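Local structure of 5-oxoprolinase subunit A (2DFA) at residues P166-L171 against A177-P182; E202-V205 against G211-A214. The protein probably cleaves 5-oxoproline to L-glutamate at the cost of ATP hydrolysis, as the A subunit of a complex with PxpB and PxpC. One frame throughout, in Å; residues are numbered along the deposited sequence.

Contact 1. Residues P166-L171 against A177-P182; sequences PERAYL and APRSMP
A177 is bonded through both its N and its O to the segment 166-171. Its amide N gives a nearly straight hydrogen bond to A169 O (2.9 Å, 175° at the hydrogen), and its carbonyl O accepts one from R168 NH2 at 3.0 Å. The second bond is bent at the hydrogen, 132°, although the nitrogen lies almost in line with the C=O; the oxygen sits somewhat out of the guanidinium plane. S184 OG adds a weak hydrogen bond to the same oxygen.

The charged groups meet face against face. The guanidinium of R168 lies flat on that of R179, group centres 4.4 Å apart and planes inclined by 23°, while the two chains cross at about a right angle. Bends at chi2 and chi3 of R168 bring NH2 to the A177 carbonyl and lay the group's face on R179, which also folds at these two torsions. Two like charges this close would normally be costly, and the A177 carbonyl at the rim of the R168 group probably offsets part of that. Both NE atoms are buried here without a hydrogen-bonding partner in the model.

Both segments belong to the long loop between strand 160-164 and helix 189-201, which doubles back on itself here. P178 to M181 form a type I beta turn, closed by M181 N on P178 O at 3.0 Å.

The apolar contacts gather round A177 CB and the P178 ring. L171 places its CD2 3.7 Å from A177 CB, and its CD1 3.9 Å from P178 CD, so the forked end of the leucine spans the alanine and the edge of the proline ring. A169 CB meets A177 CB at 4.1 Å, and M181 SD touches L171 CD2 more loosely.

Contact 2. Residues E202-V205 against G211-A214; sequences EGKV and GEVA
V205 and V213 face each other as an antiparallel hydrogen-bonded pair: V205 N binds V213 O and V213 N binds V205 O, each at 2.9 Å. Their side chains lie side by side and point the same way. In one of the two conformers of V213 its CG1 comes 3.6 Å from V205 CG1, a contact that is uncertain for that reason; V205 CG1 itself sits between the backbone N and the carbonyl carbon, chi1 70°.

K204 and A214 form the neighbouring non-hydrogen-bonded pair, on the opposite face of the ribbon. Two CA-H...O contacts lie alongside, weaker than the amide bonds, from K204 CA to V213 O at 3.3 Å and from A214 CA to G203 O at 3.5 Å. The K204 chain runs out across E212, its CD 3.2 Å from E212 OE2, while the ammonium NZ stays well short of that oxygen. With an alanine in place of K204 the long chain is lost, and E212 OE2 would probably lose the methylene packed against it, with no ammonium left nearby.

R198 of helix 189-201 makes salt bridges to E212 OE1 and E202 OE1. G203, with positive phi, turns the chain out of that helix into the two-stranded hairpin 204-206/212-214, whose valine face lies over Y170, V205 also reaching R195 and M199 of the helix.

Y170 joins the two contacts: its CB points away from 177-182 in contact 1, and its ring packs on V205 of contact 2, Y170 CG lying 3.8 Å from V205 CG1. Helix 189-201 follows the loop of contact 1 and leads into the hairpin of contact 2, and its R195 takes part in both surroundings, bonding R168 O and touching V205. Contact 1 is partly buried and holds irregular loop by one main-chain bond, an arginine-to-carbonyl bond, a guanidinium stack and apolar packing round L171. Contact 2 is nearer the surface and relies on regular strand pairing, with K204 and E212 at its edge and the valine face against Y170; of its touching residues only V205 is buried. The centres of contact 1 and contact 2 are about 14 Å apart.

Contact 1. Residues P166-L171 against A177-P182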
# COMPACT_ATOMS: atom_id res chain seq x y z
N PRO A 166 -2.68 28.93 -18.06
CA PRO A 166 -1.97 29.55 -19.18
C PRO A 166 -1.31 28.54 -20.12
O PRO A 166 -0.98 28.87 -21.26
CB PRO A 166 -0.96 30.47 -18.49
CG PRO A 166 -0.73 29.79 -17.17
CD PRO A 166 -2.12 29.36 -16.77
N GLU A 167 -1.12 27.31 -19.65
CA GLU A 167 -0.48 26.28 -20.47
C GLU A 167 -1.46 25.39 -21.24
O GLU A 167 -1.04 24.52 -22.00
CB GLU A 167 0.40 25.39 -19.60
CG GLU A 167 1.53 26.11 -18.90
CD GLU A 167 2.39 25.16 -18.08
OE1 GLU A 167 3.14 24.36 -18.68
OE2 GLU A 167 2.30 25.21 -16.84
N ARG A 168 -2.75 25.60 -21.03
CA ARG A 168 -3.76 24.79 -21.71
C ARG A 168 -4.61 25.63 -22.65
O ARG A 168 -4.94 26.78 -22.34
CB ARG A 168 -4.67 24.11 -20.68
CG ARG A 168 -3.95 23.08 -19.82
CD ARG A 168 -3.47 21.90 -20.67
NE ARG A 168 -4.59 21.19 -21.28
CZ ARG A 168 -5.50 20.50 -20.60
NH1 ARG A 168 -5.43 20.43 -19.28
NH2 ARG A 168 -6.49 19.89 -21.24
N ALA A 169 -4.96 25.07 -23.80
CA ALA A 169 -5.78 25.78 -24.77
C ALA A 169 -7.23 25.75 -24.31
O ALA A 169 -7.67 24.80 -23.66
CB ALA A 169 -5.65 25.14 -26.15
N TYR A 170 -7.96 26.81 -24.66
CA TYR A 170 -9.37 26.93 -24.31
C TYR A 170 -10.24 26.86 -25.56
O TYR A 170 -9.77 27.15 -26.66
CB TYR A 170 -9.64 28.26 -23.60
CG TYR A 170 -9.21 28.30 -22.16
CD1 TYR A 170 -7.86 28.25 -21.80
CD2 TYR A 170 -10.16 28.40 -21.14
CE1 TYR A 170 -7.47 28.30 -20.46
CE2 TYR A 170 -9.78 28.46 -19.80
CZ TYR A 170 -8.44 28.41 -19.47
OH TYR A 170 -8.07 28.46 -18.15
N LEU A 171 -11.50 26.48 -25.39
CA LEU A 171 -12.44 26.40 -26.50
C LEU A 171 -13.43 27.54 -26.31
O LEU A 171 -13.56 28.08 -25.20
CB LEU A 171 -13.17 25.06 -26.49
CG LEU A 171 -12.31 23.79 -26.56
CD1 LEU A 171 -13.21 22.57 -26.53
CD2 LEU A 171 -11.46 23.80 -27.83
N ALA A 177 -9.63 22.72 -23.69
CA ALA A 177 -9.61 21.82 -24.83
C ALA A 177 -9.12 20.43 -24.43
O ALA A 177 -8.23 20.27 -23.60
CB ALA A 177 -8.68 22.43 -25.88
N PRO A 178 -9.78 19.41 -25.00
CA PRO A 178 -9.36 18.02 -24.83
C PRO A 178 -7.84 17.81 -24.97
O PRO A 178 -7.18 18.34 -25.84
CB PRO A 178 -10.11 17.17 -25.85
CG PRO A 178 -11.44 17.92 -25.84
CD PRO A 178 -10.98 19.46 -25.81
N ARG A 179 -7.31 16.99 -24.03
CA ARG A 179 -5.87 16.78 -23.92
C ARG A 179 -5.12 16.49 -25.23
O ARG A 179 -4.11 17.11 -25.55
CB ARG A 179 -5.64 15.59 -22.98
CG ARG A 179 -5.58 16.01 -21.51
CD ARG A 179 -4.18 16.46 -21.09
NE ARG A 179 -3.56 17.27 -22.15
CZ ARG A 179 -2.31 17.71 -21.93
NH1 ARG A 179 -1.68 17.41 -20.81
NH2 ARG A 179 -1.70 18.45 -22.87
N SER A 180 -5.60 15.47 -25.97
CA SER A 180 -4.83 15.00 -27.12
C SER A 180 -5.27 15.73 -28.39
O SER A 180 -5.10 15.25 -29.51
CB SER A 180 -5.01 13.49 -27.29
OG SER A 180 -4.00 12.81 -26.54
N MET A 181 -5.88 16.91 -28.19
CA MET A 181 -6.31 17.69 -29.35
C MET A 181 -5.14 18.55 -29.82
O MET A 181 -4.43 19.16 -29.04
CB MET A 181 -7.55 18.49 -28.95
CG MET A 181 -8.18 19.22 -30.15
SD MET A 181 -9.47 20.36 -29.64
CE MET A 181 -10.85 19.21 -29.67
N PRO A 182 -4.93 18.54 -31.15
CA PRO A 182 -3.82 19.26 -31.76
C PRO A 182 -3.78 20.70 -31.22
O PRO A 182 -4.68 21.51 -31.42
CB PRO A 182 -4.07 19.26 -33.26
CG PRO A 182 -5.14 18.22 -33.58
CD PRO A 182 -5.48 17.61 -32.13

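Contact 2. Residues E202-V205 against G211-A214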
# COMPACT_ATOMS: atom_id res chain seq x y z
N GLU A 202 -6.46 41.33 -19.02
CA GLU A 202 -7.66 41.54 -19.84
C GLU A 202 -8.82 40.60 -19.48
O GLU A 202 -9.95 40.79 -19.91
CB GLU A 202 -7.27 41.37 -21.31
CG GLU A 202 -6.40 42.51 -21.84
CD GLU A 202 -6.02 42.21 -23.28
OE1 GLU A 202 -6.90 42.13 -24.12
OE2 GLU A 202 -4.82 42.10 -23.55
N GLY A 203 -8.51 39.54 -18.71
CA GLY A 203 -9.56 38.61 -18.33
C GLY A 203 -10.08 37.81 -19.53
O GLY A 203 -11.23 37.39 -19.59
N LYS A 204 -9.19 37.64 -20.53
CA LYS A 204 -9.58 36.87 -21.70
C LYS A 204 -8.41 36.03 -22.23
O LYS A 204 -7.24 36.29 -21.98
CB LYS A 204 -10.03 37.85 -22.78
CG LYS A 204 -11.44 38.39 -22.53
CD LYS A 204 -11.88 39.37 -23.62
CE LYS A 204 -13.35 39.78 -23.47
NZ LYS A 204 -13.57 40.37 -22.15
N VAL A 205 -8.77 34.95 -22.95
CA VAL A 205 -7.75 34.15 -23.61
C VAL A 205 -8.20 33.70 -25.00
O VAL A 205 -9.37 33.43 -25.26
CB VAL A 205 -7.47 32.92 -22.74
CG1 VAL A 205 -8.67 31.98 -22.77
CG2 VAL A 205 -6.24 32.19 -23.25
N GLY A 211 -11.58 32.97 -32.26
CA GLY A 211 -11.81 34.09 -31.36
C GLY A 211 -11.19 33.95 -29.98
O GLY A 211 -10.09 33.42 -29.83
N GLU A 212 -11.91 34.44 -28.97
CA GLU A 212 -11.43 34.36 -27.59
C GLU A 212 -12.58 34.16 -26.62
O GLU A 212 -13.74 34.31 -26.98
CB GLU A 212 -10.66 35.63 -27.22
CG GLU A 212 -11.40 36.92 -27.51
CD GLU A 212 -10.57 38.15 -27.17
OE1 GLU A 212 -9.34 38.11 -27.37
OE2 GLU A 212 -11.15 39.17 -26.72
N VAL A 213 -12.24 33.84 -25.37
CA VAL A 213 -13.24 33.61 -24.34
C VAL A 213 -12.85 34.31 -23.04
O VAL A 213 -11.68 34.58 -22.79
CB VAL A 213 -13.43 32.09 -24.07
CG1 VAL A 213 -12.10 31.46 -23.69
CG2 VAL A 213 -14.46 31.87 -22.98
N ALA A 214 -13.85 34.63 -22.23
CA ALA A 214 -13.62 35.30 -20.96
C ALA A 214 -13.13 34.31 -19.91
O ALA A 214 -13.56 33.16 -19.87
CB ALA A 214 -14.89 35.98 -20.48